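Uncharacterized RNA methyltransferase pyrab10780 (Pyrococcus abyssi, PDB 2JJQ) catalyses the S-adenosyl-L-methionine-dependent methylation of uridine 54 in tRNA, forming 5-methyluridine at that position. Local coordinates at residues G302-Y307 with I358-R363; D296-V301 with A364-R369; I382-V385 with T391-R394; D410-P413 with V418-V421. All blocks are in the same frame, centred on the assembly; numbering follows the deposited sequence.

Interaction 1 of 4, residues G302-Y307 with I358-R363; sequences GTFGIY and IVDPPR. With SAH (S-adenosyl-L-homocysteine), chain B.
F304, in the first turn of helix 303-310, meets I358 at the end of strand 356-359 and D360 in the loop beyond it, and the amino-acid end of S-adenosyl-L-homocysteine lies alongside, bound by T303 and by D360. G302 sits at the N-cap, and its carbonyl O receives the first turn's bond from I306 N at 2.7 Å. T303 next turns its hydroxyl to the ligand: OG1 lies beside its own backbone N (chi1 -45°) and donates to OXT of the carboxylate at 2.9 Å. F304 makes the direct contact between the segments. The CD2 atom of its ring meets CG2 of I358 at 4.1 Å, and its CE2 edge comes within 3.4 Å of D360 OD2, close to the ring plane. The ligand's OXT lies over one face of the same ring. Helix 275-288 packs on F304 through V285, and strand 381-386 through V385. D360 holds CG anti to its backbone N (chi1 -167°), which carries OD2 to the ligand's amino group; that N donates to OD2 at 2.9 Å. Hydroxyl and carboxylate therefore read the two opposite charges of the ligand's amino-acid end, while the electropositive rim of F304 probably helps to stabilise the buried carboxylate of D360.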
loop_
_atom_site.group_PDB
_atom_site.type_symbol
_atom_site.label_atom_id
_atom_site.label_comp_id
_atom_site.label_asym_id
_atom_site.label_seq_id
_atom_site.Cartn_x
_atom_site.Cartn_y
_atom_site.Cartn_z
ATOM N N GLY A 302 -2.436 13.100 5.663
ATOM C CA GLY A 302 -1.549 13.951 6.506
ATOM C C GLY A 302 -0.569 13.135 7.352
ATOM O O GLY A 302 -0.032 13.615 8.369
ATOM N N THR A 303 -0.328 11.923 6.910
ATOM C CA THR A 303 0.576 11.007 7.611
ATOM C C THR A 303 1.846 11.735 8.059
ATOM O O THR A 303 2.180 11.751 9.254
ATOM C CB THR A 303 0.950 9.815 6.775
ATOM O OG1 THR A 303 -0.208 9.270 6.114
ATOM C CG2 THR A 303 1.503 8.737 7.732
ATOM N N PHE A 304 2.537 12.362 7.121
ATOM C CA PHE A 304 3.779 13.074 7.491
ATOM C C PHE A 304 3.486 14.360 8.224
ATOM O O PHE A 304 4.062 14.637 9.250
ATOM C CB PHE A 304 4.627 13.356 6.237
ATOM C CG PHE A 304 4.952 12.111 5.466
ATOM C CD1 PHE A 304 5.499 11.023 6.128
ATOM C CD2 PHE A 304 4.778 12.039 4.106
ATOM C CE1 PHE A 304 5.778 9.868 5.457
ATOM C CE2 PHE A 304 5.073 10.862 3.408
ATOM C CZ PHE A 304 5.547 9.778 4.071
ATOM N N GLY A 305 2.601 15.176 7.651
ATOM C CA GLY A 305 2.344 16.529 8.157
ATOM C C GLY A 305 1.853 16.534 9.589
ATOM O O GLY A 305 2.308 17.351 10.393
ATOM N N ILE A 306 1.010 15.566 9.942
ATOM C CA ILE A 306 0.440 15.566 11.270
ATOM C C ILE A 306 1.517 15.143 12.271
ATOM O O ILE A 306 1.594 15.693 13.371
ATOM C CB ILE A 306 -0.765 14.685 11.347
ATOM C CG1 ILE A 306 -1.896 15.308 10.486
ATOM C CG2 ILE A 306 -1.265 14.538 12.820
ATOM C CD1 ILE A 306 -2.957 14.312 10.145
ATOM N N TYR A 307 2.302 14.150 11.880
ATOM C CA TYR A 307 3.370 13.614 12.756
ATOM C C TYR A 307 4.359 14.765 13.001
ATOM O O TYR A 307 4.821 15.018 14.123
ATOM C CB TYR A 307 4.077 12.451 12.106
ATOM C CG TYR A 307 5.032 11.752 13.035
ATOM C CD1 TYR A 307 4.579 10.670 13.830
ATOM C CD2 TYR A 307 6.379 12.160 13.140
ATOM C CE1 TYR A 307 5.460 9.987 14.706
ATOM C CE2 TYR A 307 7.229 11.488 14.017
ATOM C CZ TYR A 307 6.777 10.444 14.798
ATOM O OH TYR A 307 7.663 9.806 15.676
ATOM N N ILE A 358 8.195 18.449 1.459
ATOM C CA ILE A 358 8.084 16.977 1.329
ATOM C C ILE A 358 7.197 16.703 0.162
ATOM O O ILE A 358 6.125 17.315 0.052
ATOM C CB ILE A 358 7.390 16.388 2.548
ATOM C CG1 ILE A 358 8.179 16.793 3.798
ATOM C CG2 ILE A 358 7.298 14.840 2.436
ATOM C CD1 ILE A 358 7.385 16.481 5.064
ATOM N N VAL A 359 7.624 15.808 -0.719
ATOM C CA VAL A 359 6.727 15.398 -1.818
ATOM C C VAL A 359 6.549 13.894 -1.827
ATOM O O VAL A 359 7.520 13.174 -1.721
ATOM C CB VAL A 359 7.242 15.879 -3.198
ATOM C CG1 VAL A 359 7.177 17.433 -3.281
ATOM C CG2 VAL A 359 8.624 15.375 -3.513
ATOM N N ASP A 360 5.302 13.434 -1.971
ATOM C CA ASP A 360 5.002 11.999 -2.015
ATOM C C ASP A 360 4.059 11.824 -3.190
ATOM O O ASP A 360 2.896 11.590 -2.995
ATOM C CB ASP A 360 4.289 11.570 -0.701
ATOM C CG ASP A 360 4.221 10.054 -0.531
ATOM O OD1 ASP A 360 4.642 9.348 -1.469
ATOM O OD2 ASP A 360 3.700 9.601 0.538
ATOM N N PRO A 361 4.559 12.007 -4.412
ATOM C CA PRO A 361 3.670 12.120 -5.559
ATOM C C PRO A 361 2.970 10.838 -5.939
ATOM O O PRO A 361 3.348 9.773 -5.449
ATOM C CB PRO A 361 4.626 12.523 -6.704
ATOM C CG PRO A 361 5.979 12.014 -6.314
ATOM C CD PRO A 361 5.976 12.190 -4.775
ATOM N N PRO A 362 1.914 10.953 -6.778
ATOM C CA PRO A 362 1.249 9.791 -7.360
ATOM C C PRO A 362 2.200 9.126 -8.368
ATOM O O PRO A 362 3.340 9.563 -8.539
ATOM C CB PRO A 362 0.053 10.402 -8.090
ATOM C CG PRO A 362 0.468 11.728 -8.461
ATOM C CD PRO A 362 1.328 12.221 -7.270
ATOM N N ARG A 363 1.717 8.080 -9.028
ATOM C CA ARG A 363 2.513 7.355 -10.022
ATOM C C ARG A 363 3.131 8.235 -11.145
ATOM O O ARG A 363 4.201 7.937 -11.643
ATOM C CB ARG A 363 1.653 6.228 -10.637
ATOM C CG ARG A 363 1.592 4.972 -9.747
ATOM C CD ARG A 363 0.670 3.899 -10.351
ATOM N NE ARG A 363 1.064 2.542 -9.974
ATOM C CZ ARG A 363 0.393 1.770 -9.107
ATOM N NH1 ARG A 363 -0.703 2.222 -8.502
ATOM N NH2 ARG A 363 0.819 0.538 -8.843
HETATM N N SAH B . 1.679 11.268 1.776
HETATM C CA SAH B . 0.369 10.559 1.606
HETATM C CB SAH B . 0.385 9.658 0.372
HETATM C CG SAH B . 0.506 10.429 -0.923
HETATM S SD SAH B . -0.169 9.381 -2.223
HETATM C C SAH B . 0.157 9.677 2.814
HETATM O O SAH B . -0.916 9.102 3.057
HETATM O OXT SAH B . 1.098 9.499 3.574
HETATM C "C5'" SAH B . -0.127 10.579 -3.533
HETATM C "C4'" SAH B . -1.175 11.678 -3.281
HETATM O "O4'" SAH B . -1.288 12.581 -4.413
HETATM C "C3'" SAH B . -2.592 11.158 -3.044
HETATM O "O3'" SAH B . -3.009 11.548 -1.720
HETATM C "C2'" SAH B . -3.436 11.815 -4.166
HETATM O "O2'" SAH B . -4.753 12.229 -3.791
HETATM C "C1'" SAH B . -2.648 13.042 -4.517
HETATM N N9 SAH B . -2.646 13.496 -5.904
HETATM C C8 SAH B . -2.689 12.745 -7.031
HETATM N N7 SAH B . -2.537 13.561 -8.109
HETATM C C5 SAH B . -2.362 14.817 -7.668
HETATM C C6 SAH B . -2.137 16.148 -8.269
HETATM N N6 SAH B . -2.084 16.230 -9.621
HETATM N N1 SAH B . -2.007 17.214 -7.413
HETATM C C2 SAH B . -2.071 17.090 -6.069
HETATM N N3 SAH B . -2.289 15.908 -5.476
HETATM C C4 SAH B . -2.422 14.778 -6.211
#

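Interaction 2 of 4, residues D296-V301 with A364-R369; sequences DMYSGV and AGLHPR. With SAH (S-adenosyl-L-homocysteine), chain B.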
loop_
_atom_site.group_PDB
_atom_site.type_symbol
_atom_site.label_atom_id
_atom_site.label_comp_id
_atom_site.label_asym_id
_atom_site.label_seq_id
_atom_site.Cartn_x
_atom_site.Cartn_y
_atom_site.Cartn_z
ATOM N N ASP A 296 3.913 19.769 3.332
ATOM C CA ASP A 296 3.605 18.353 3.144
ATOM C C ASP A 296 2.783 18.297 1.826
ATOM O O ASP A 296 1.524 18.344 1.843
ATOM C CB ASP A 296 2.822 17.796 4.354
ATOM C CG ASP A 296 2.549 16.266 4.264
ATOM O OD1 ASP A 296 3.204 15.602 3.401
ATOM O OD2 ASP A 296 1.718 15.750 5.088
ATOM N N MET A 297 3.494 18.173 0.700
ATOM C CA MET A 297 2.873 18.170 -0.627
ATOM C C MET A 297 2.444 16.731 -0.990
ATOM O O MET A 297 3.203 15.787 -0.767
ATOM C CB MET A 297 3.829 18.801 -1.663
ATOM C CG MET A 297 3.175 18.932 -3.092
ATOM S SD MET A 297 1.581 19.780 -2.997
ATOM C CE MET A 297 0.785 19.259 -4.517
ATOM N N TYR A 298 1.264 16.598 -1.598
ATOM C CA TYR A 298 0.607 15.303 -1.795
ATOM C C TYR A 298 0.407 14.663 -0.404
ATOM O O TYR A 298 0.724 13.513 -0.193
ATOM C CB TYR A 298 1.447 14.383 -2.656
ATOM C CG TYR A 298 1.964 14.996 -3.963
ATOM C CD1 TYR A 298 1.143 15.072 -5.086
ATOM C CD2 TYR A 298 3.297 15.420 -4.079
ATOM C CE1 TYR A 298 1.613 15.617 -6.275
ATOM C CE2 TYR A 298 3.778 15.911 -5.268
ATOM C CZ TYR A 298 2.930 16.007 -6.354
ATOM O OH TYR A 298 3.444 16.491 -7.526
ATOM N N SER A 299 -0.181 15.430 0.513
ATOM C CA SER A 299 -0.256 15.008 1.956
ATOM C C SER A 299 -1.154 13.822 2.181
ATOM O O SER A 299 -1.099 13.173 3.231
ATOM C CB SER A 299 -0.790 16.152 2.813
ATOM O OG SER A 299 -2.142 16.433 2.463
ATOM N N GLY A 300 -2.063 13.558 1.248
ATOM C CA GLY A 300 -3.133 12.604 1.587
ATOM C C GLY A 300 -3.761 13.011 2.900
ATOM O O GLY A 300 -4.021 14.203 3.150
ATOM N N VAL A 301 -4.017 12.014 3.742
ATOM C CA VAL A 301 -4.657 12.256 5.040
ATOM C C VAL A 301 -3.671 12.807 6.076
ATOM O O VAL A 301 -4.038 12.996 7.220
ATOM C CB VAL A 301 -5.239 10.961 5.576
ATOM C CG1 VAL A 301 -6.306 10.388 4.580
ATOM C CG2 VAL A 301 -4.134 9.942 5.891
ATOM N N ALA A 364 2.434 9.282 -11.542
ATOM C CA ALA A 364 2.901 10.194 -12.596
ATOM C C ALA A 364 4.165 10.964 -12.198
ATOM O O ALA A 364 4.843 11.559 -13.065
ATOM C CB ALA A 364 1.798 11.186 -12.965
ATOM N N GLY A 365 4.462 10.992 -10.899
ATOM C CA GLY A 365 5.603 11.750 -10.418
ATOM C C GLY A 365 5.251 13.213 -10.258
ATOM O O GLY A 365 4.090 13.586 -10.321
ATOM N N LEU A 366 6.253 14.061 -10.073
ATOM C CA LEU A 366 6.026 15.477 -9.832
ATOM C C LEU A 366 5.602 16.198 -11.118
ATOM O O LEU A 366 6.265 16.058 -12.136
ATOM C CB LEU A 366 7.334 16.128 -9.371
ATOM C CG LEU A 366 7.961 15.549 -8.081
ATOM C CD1 LEU A 366 9.223 16.330 -7.828
ATOM C CD2 LEU A 366 6.982 15.735 -6.923
ATOM N N HIS A 367 4.523 16.967 -11.086
ATOM C CA HIS A 367 4.187 17.791 -12.260
ATOM C C HIS A 367 5.384 18.666 -12.653
ATOM O O HIS A 367 6.011 19.286 -11.792
ATOM C CB HIS A 367 3.042 18.729 -11.954
ATOM C CG HIS A 367 2.418 19.316 -13.184
ATOM N ND1 HIS A 367 3.040 20.279 -13.946
ATOM C CD2 HIS A 367 1.237 19.059 -13.794
ATOM C CE1 HIS A 367 2.262 20.607 -14.962
ATOM N NE2 HIS A 367 1.172 19.863 -14.909
ATOM N N PRO A 368 5.700 18.746 -13.967
ATOM C CA PRO A 368 6.777 19.650 -14.440
ATOM C C PRO A 368 6.730 21.077 -13.900
ATOM O O PRO A 368 7.791 21.661 -13.602
ATOM C CB PRO A 368 6.585 19.616 -15.971
ATOM C CG PRO A 368 6.152 18.151 -16.210
ATOM C CD PRO A 368 5.156 17.918 -15.067
ATOM N N ARG A 369 5.544 21.651 -13.763
ATOM C CA ARG A 369 5.399 23.003 -13.205
ATOM C C ARG A 369 5.855 23.086 -11.744
ATOM O O ARG A 369 6.399 24.084 -11.303
ATOM C CB ARG A 369 3.959 23.522 -13.311
ATOM C CG ARG A 369 3.602 23.977 -14.730
ATOM C CD ARG A 369 2.145 24.402 -14.909
ATOM N NE ARG A 369 1.957 24.929 -16.263
ATOM C CZ ARG A 369 0.772 25.121 -16.841
ATOM N NH1 ARG A 369 -0.353 24.810 -16.185
ATOM N NH2 ARG A 369 0.709 25.619 -18.083
HETATM N N SAH B . 1.679 11.268 1.776
HETATM C CA SAH B . 0.369 10.559 1.606
HETATM C CB SAH B . 0.385 9.658 0.372
HETATM C CG SAH B . 0.506 10.429 -0.923
HETATM S SD SAH B . -0.169 9.381 -2.223
HETATM C C SAH B . 0.157 9.677 2.814
HETATM O O SAH B . -0.916 9.102 3.057
HETATM O OXT SAH B . 1.098 9.499 3.574
HETATM C "C5'" SAH B . -0.127 10.579 -3.533
HETATM C "C4'" SAH B . -1.175 11.678 -3.281
HETATM O "O4'" SAH B . -1.288 12.581 -4.413
HETATM C "C3'" SAH B . -2.592 11.158 -3.044
HETATM O "O3'" SAH B . -3.009 11.548 -1.720
HETATM C "C2'" SAH B . -3.436 11.815 -4.166
HETATM O "O2'" SAH B . -4.753 12.229 -3.791
HETATM C "C1'" SAH B . -2.648 13.042 -4.517
HETATM N N9 SAH B . -2.646 13.496 -5.904
HETATM C C8 SAH B . -2.689 12.745 -7.031
HETATM N N7 SAH B . -2.537 13.561 -8.109
HETATM C C5 SAH B . -2.362 14.817 -7.668
HETATM C C6 SAH B . -2.137 16.148 -8.269
HETATM N N6 SAH B . -2.084 16.230 -9.621
HETATM N N1 SAH B . -2.007 17.214 -7.413
HETATM C C2 SAH B . -2.071 17.090 -6.069
HETATM N N3 SAH B . -2.289 15.908 -5.476
HETATM C C4 SAH B . -2.422 14.778 -6.211
#
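The phenol ring of Y298 stands between L366 and the ligand, with CE of M297 over the centre of one face, 4.1 Å above the plane. C4 of the adenine lies in plane at the ring's edge, and CD1 of Y298 is 3.6 Å from N3 of the same base. L366 approaches obliquely from the CE2 side: its CD2 comes to 3.6 Å from CE2 of Y298, the two side chains crossing nearly at right angles. The other flat group is the imidazole of H367, at the N-cap of helix 368-377: its ND1 accepts a capping bond from R369 N at 2.9 Å, the donor 1° out of the ring plane. The Y298 ring reaches the 364-369 segment because CG lies beside the backbone N (chi1 -50°), and OH ends 3.6 Å from CA of L366. That hydroxyl is hydrogen-bonded to D346, whose carboxylate also takes a weak bond from H367 N. At the other end of the residue, Y298 O receives the ligand's amino N at 3.1 Å, in the glycine-containing turn after strand 293-297 that is characteristic of class I methyltransferases. Y298 thus binds the cofactor product with its carbonyl and lines the adenine and ribose with its ring, while D346 fixes the ring's polar end and a methyl of L366 packs beside it.

Interaction 3 of 4, residues I382-V385 with T391-R394; sequences IVYV and TFAR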
loop_
_atom_site.group_PDB
_atom_site.type_symbol
_atom_site.label_atom_id
_atom_site.label_comp_id
_atom_site.label_asym_id
_atom_site.label_seq_id
_atom_site.Cartn_x
_atom_site.Cartn_y
_atom_site.Cartn_z
ATOM N N ILE A 382 14.518 19.261 0.111
ATOM C CA ILE A 382 13.360 18.524 -0.378
ATOM C C ILE A 382 13.426 17.102 0.151
ATOM O O ILE A 382 14.468 16.435 0.041
ATOM C CB ILE A 382 13.270 18.506 -1.946
ATOM C CG1 ILE A 382 13.051 19.924 -2.458
ATOM C CG2 ILE A 382 12.142 17.574 -2.352
ATOM C CD1 ILE A 382 13.253 20.065 -4.019
ATOM N N VAL A 383 12.317 16.596 0.696
ATOM C CA VAL A 383 12.264 15.161 1.065
ATOM C C VAL A 383 11.296 14.475 0.102
ATOM O O VAL A 383 10.146 14.825 0.055
ATOM C CB VAL A 383 11.787 14.930 2.578
ATOM C CG1 VAL A 383 11.655 13.423 2.856
ATOM C CG2 VAL A 383 12.745 15.592 3.560
ATOM N N TYR A 384 11.779 13.516 -0.680
ATOM C CA TYR A 384 10.996 12.908 -1.731
ATOM C C TYR A 384 10.742 11.460 -1.287
ATOM O O TYR A 384 11.691 10.714 -1.042
ATOM C CB TYR A 384 11.782 12.974 -3.042
ATOM C CG TYR A 384 11.025 12.604 -4.334
ATOM C CD1 TYR A 384 11.263 13.307 -5.531
ATOM C CD2 TYR A 384 10.066 11.595 -4.349
ATOM C CE1 TYR A 384 10.612 12.970 -6.753
ATOM C CE2 TYR A 384 9.421 11.232 -5.573
ATOM C CZ TYR A 384 9.685 11.955 -6.753
ATOM O OH TYR A 384 9.028 11.590 -7.920
ATOM N N VAL A 385 9.472 11.096 -1.116
ATOM C CA VAL A 385 9.077 9.738 -0.758
ATOM C C VAL A 385 8.418 9.111 -1.974
ATOM O O VAL A 385 7.585 9.748 -2.618
ATOM C CB VAL A 385 8.054 9.817 0.408
ATOM C CG1 VAL A 385 7.507 8.460 0.781
ATOM C CG2 VAL A 385 8.713 10.505 1.607
ATOM N N THR A 391 10.589 6.512 -11.455
ATOM C CA THR A 391 10.021 7.874 -11.520
ATOM C C THR A 391 10.789 8.826 -10.611
ATOM O O THR A 391 11.070 9.959 -11.004
ATOM C CB THR A 391 8.510 7.916 -11.197
ATOM O OG1 THR A 391 8.334 7.727 -9.792
ATOM C CG2 THR A 391 7.868 6.777 -11.828
ATOM N N PHE A 392 11.146 8.364 -9.408
ATOM C CA PHE A 392 12.008 9.157 -8.537
ATOM C C PHE A 392 13.302 9.546 -9.279
ATOM O O PHE A 392 13.734 10.702 -9.266
ATOM C CB PHE A 392 12.391 8.362 -7.299
ATOM C CG PHE A 392 13.494 9.001 -6.529
ATOM C CD1 PHE A 392 13.249 10.196 -5.819
ATOM C CD2 PHE A 392 14.776 8.448 -6.513
ATOM C CE1 PHE A 392 14.303 10.800 -5.091
ATOM C CE2 PHE A 392 15.788 9.039 -5.829
ATOM C CZ PHE A 392 15.569 10.211 -5.100
ATOM N N ALA A 393 13.935 8.559 -9.902
ATOM C CA ALA A 393 15.230 8.785 -10.571
ATOM C C ALA A 393 15.099 9.832 -11.668
ATOM O O ALA A 393 15.990 10.675 -11.837
ATOM C CB ALA A 393 15.782 7.461 -11.151
ATOM N N ARG A 394 14.000 9.734 -12.420
ATOM C CA ARG A 394 13.639 10.679 -13.482
ATOM C C ARG A 394 13.489 12.084 -12.945
ATOM O O ARG A 394 14.084 13.036 -13.473
ATOM C CB ARG A 394 12.328 10.256 -14.127
ATOM C CG ARG A 394 11.918 11.167 -15.355
ATOM C CD ARG A 394 10.430 11.107 -15.639
ATOM N NE ARG A 394 9.604 11.647 -14.541
ATOM C CZ ARG A 394 8.269 11.529 -14.479
ATOM N NH1 ARG A 394 7.614 10.870 -15.449
ATOM N NH2 ARG A 394 7.588 12.051 -13.446
#
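A strand-turn-helix unit of the catalytic domain brings Y384, on strand 381-386, against F392 of helix 389-398, the helix that follows it directly in the chain. The two rings form a T-shaped pair: the edge of F392 points into the face of Y384, with centroids 5.0 Å apart and planes at 90°. CD1 of F392 is the probing atom, 3.5 Å above the plane and over the centre of the tyrosine ring, and it comes to 3.6 Å from CG of Y384. The neighbouring CE1 of F392 drifts off the ring toward the root of the tyrosine, 3.9 Å from Y384 CB. CG anti to the backbone N in each (chi1 -170° for Y384, 168° for F392) carries both rings into the gap between strand and helix, where the side chains slide past one another in opposite directions. The tyrosine runs on beneath the helix until OH lies 3.9 Å from CA of F392, and D395 of the same helix shares a hydrogen bond with it. Residues L420 and A422 of strand 419-424 also touch F392, while P361 and L366 pack on Y384. A helix packed on the sheet just after its strand is typical of the layered alpha/beta, Rossmann-like methyltransferase fold; here the aromatic pair makes the join.

Interaction 4 of 4, residues D410-P413 with V418-V421; sequences DMFP and VELV
With CG placed beside its backbone N (chi1 -75°), M411 lies alongside E419, the two side chains pointing the same way, and CG of M411 reaches CB of E419 at 3.4 Å. E419 starts out with CG anti to its backbone N and then bends at chi2 (90°), which swings OE1 round to F412. The CE2 edge of that ring comes to 4.1 Å from E419 OE1, close to the ring plane, with ring and carboxylate planes 69° apart. On one face of the ring sits CB of M411, 3.5 Å above the plane and toward the rim. CD2 of F412 also passes 4.1 Å from V418 N, while CG2 of V418 rests 4.2 Å from CA of D410. The turn itself is tied by D410, whose OD1 accepts a weak hydrogen bond from F412 N at 3.3 Å. K104 forms a salt bridge with D410, and Y97 bonds its other carboxylate oxygen. E419 is the predicted proton acceptor, and its side chain lies beside that of C387, the predicted nucleophile. The aliphatic part of E419 thus packs on M411 and its OE1 meets a C-H edge of F412; no hydrogen bond joins the segments, and the contact itself gives this carboxylate no polar partner.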
loop_
_atom_site.group_PDB
_atom_site.type_symbol
_atom_site.label_atom_id
_atom_site.label_comp_id
_atom_site.label_asym_id
_atom_site.label_seq_id
_atom_site.Cartn_x
_atom_site.Cartn_y
_atom_site.Cartn_z
ATOM N N ASP A 410 11.299 -1.333 3.519
ATOM C CA ASP A 410 10.472 -2.397 2.976
ATOM C C ASP A 410 9.024 -2.248 3.493
ATOM O O ASP A 410 8.603 -2.888 4.472
ATOM C CB ASP A 410 11.033 -3.794 3.268
ATOM C CG ASP A 410 10.244 -4.858 2.537
ATOM O OD1 ASP A 410 9.619 -4.490 1.522
ATOM O OD2 ASP A 410 10.138 -6.018 2.990
ATOM N N MET A 411 8.255 -1.409 2.818
ATOM C CA MET A 411 6.878 -1.205 3.218
ATOM C C MET A 411 6.042 -2.387 2.747
ATOM O O MET A 411 4.900 -2.616 3.245
ATOM C CB MET A 411 6.346 0.127 2.603
ATOM C CG MET A 411 6.930 1.384 3.365
ATOM S SD MET A 411 6.116 1.653 4.981
ATOM C CE MET A 411 4.444 1.171 4.544
ATOM N N PHE A 412 6.596 -3.162 1.809
ATOM C CA PHE A 412 5.773 -4.137 1.069
ATOM C C PHE A 412 6.433 -5.533 1.020
ATOM O O PHE A 412 6.750 -6.043 -0.074
ATOM C CB PHE A 412 5.543 -3.649 -0.353
ATOM C CG PHE A 412 5.061 -2.242 -0.417
ATOM C CD1 PHE A 412 3.761 -1.935 -0.126
ATOM C CD2 PHE A 412 5.935 -1.241 -0.751
ATOM C CE1 PHE A 412 3.289 -0.591 -0.180
ATOM C CE2 PHE A 412 5.492 0.096 -0.803
ATOM C CZ PHE A 412 4.174 0.410 -0.523
ATOM N N PRO A 413 6.581 -6.155 2.174
ATOM C CA PRO A 413 7.146 -7.516 2.197
ATOM C C PRO A 413 6.418 -8.474 1.229
ATOM O O PRO A 413 5.189 -8.379 1.045
ATOM C CB PRO A 413 6.876 -7.976 3.630
ATOM C CG PRO A 413 6.766 -6.680 4.454
ATOM C CD PRO A 413 6.196 -5.654 3.520
ATOM N N VAL A 418 9.279 -1.370 -3.102
ATOM C CA VAL A 418 9.933 -0.793 -1.947
ATOM C C VAL A 418 9.531 0.687 -1.854
ATOM O O VAL A 418 9.087 1.244 -2.875
ATOM C CB VAL A 418 11.459 -0.992 -2.075
ATOM C CG1 VAL A 418 12.078 0.214 -2.798
ATOM C CG2 VAL A 418 12.065 -1.177 -0.730
ATOM N N GLU A 419 9.647 1.288 -0.670
ATOM C CA GLU A 419 9.409 2.716 -0.444
ATOM C C GLU A 419 10.713 3.480 -0.220
ATOM O O GLU A 419 11.392 3.266 0.770
ATOM C CB GLU A 419 8.546 2.912 0.782
ATOM C CG GLU A 419 8.178 4.361 1.042
ATOM C CD GLU A 419 6.879 4.756 0.361
ATOM O OE1 GLU A 419 6.524 4.104 -0.640
ATOM O OE2 GLU A 419 6.189 5.670 0.871
ATOM N N LEU A 420 11.044 4.424 -1.073
ATOM C CA LEU A 420 12.322 5.143 -0.909
ATOM C C LEU A 420 12.021 6.433 -0.172
ATOM O O LEU A 420 10.934 7.008 -0.343
ATOM C CB LEU A 420 12.846 5.550 -2.272
ATOM C CG LEU A 420 13.543 4.543 -3.129
ATOM C CD1 LEU A 420 13.642 5.269 -4.514
ATOM C CD2 LEU A 420 14.934 4.382 -2.500
ATOM N N VAL A 421 12.999 6.944 0.591
ATOM C CA VAL A 421 12.832 8.248 1.233
ATOM C C VAL A 421 14.166 8.921 0.970
ATOM O O VAL A 421 15.219 8.449 1.441
ATOM C CB VAL A 421 12.545 8.155 2.774
ATOM C CG1 VAL A 421 12.360 9.550 3.366
ATOM C CG2 VAL A 421 11.330 7.247 3.076
#

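How the interactions relate
All four contacts are largely buried in the catalytic domain and reach the same mixed sheet. In interaction 1 every touching residue is buried, whereas H367 in interaction 2, T391 in 3 and F412 in 4 are partly exposed. Interactions 1 and 2 flank neighbouring strands 356-359 and 293-297 and share the bound ligand; D296 OD2 probably joins them by accepting from G305 N at 2.8 Å. Their chemistry is polar at the ligand and apolar around it. Interaction 3, one strand further on, is dominated by an aromatic pair, though R394 binds A364 O of interaction 2. Interaction 4, on the next strand, meets interaction 3 where V385 packs on E419, beside the predicted catalytic pair.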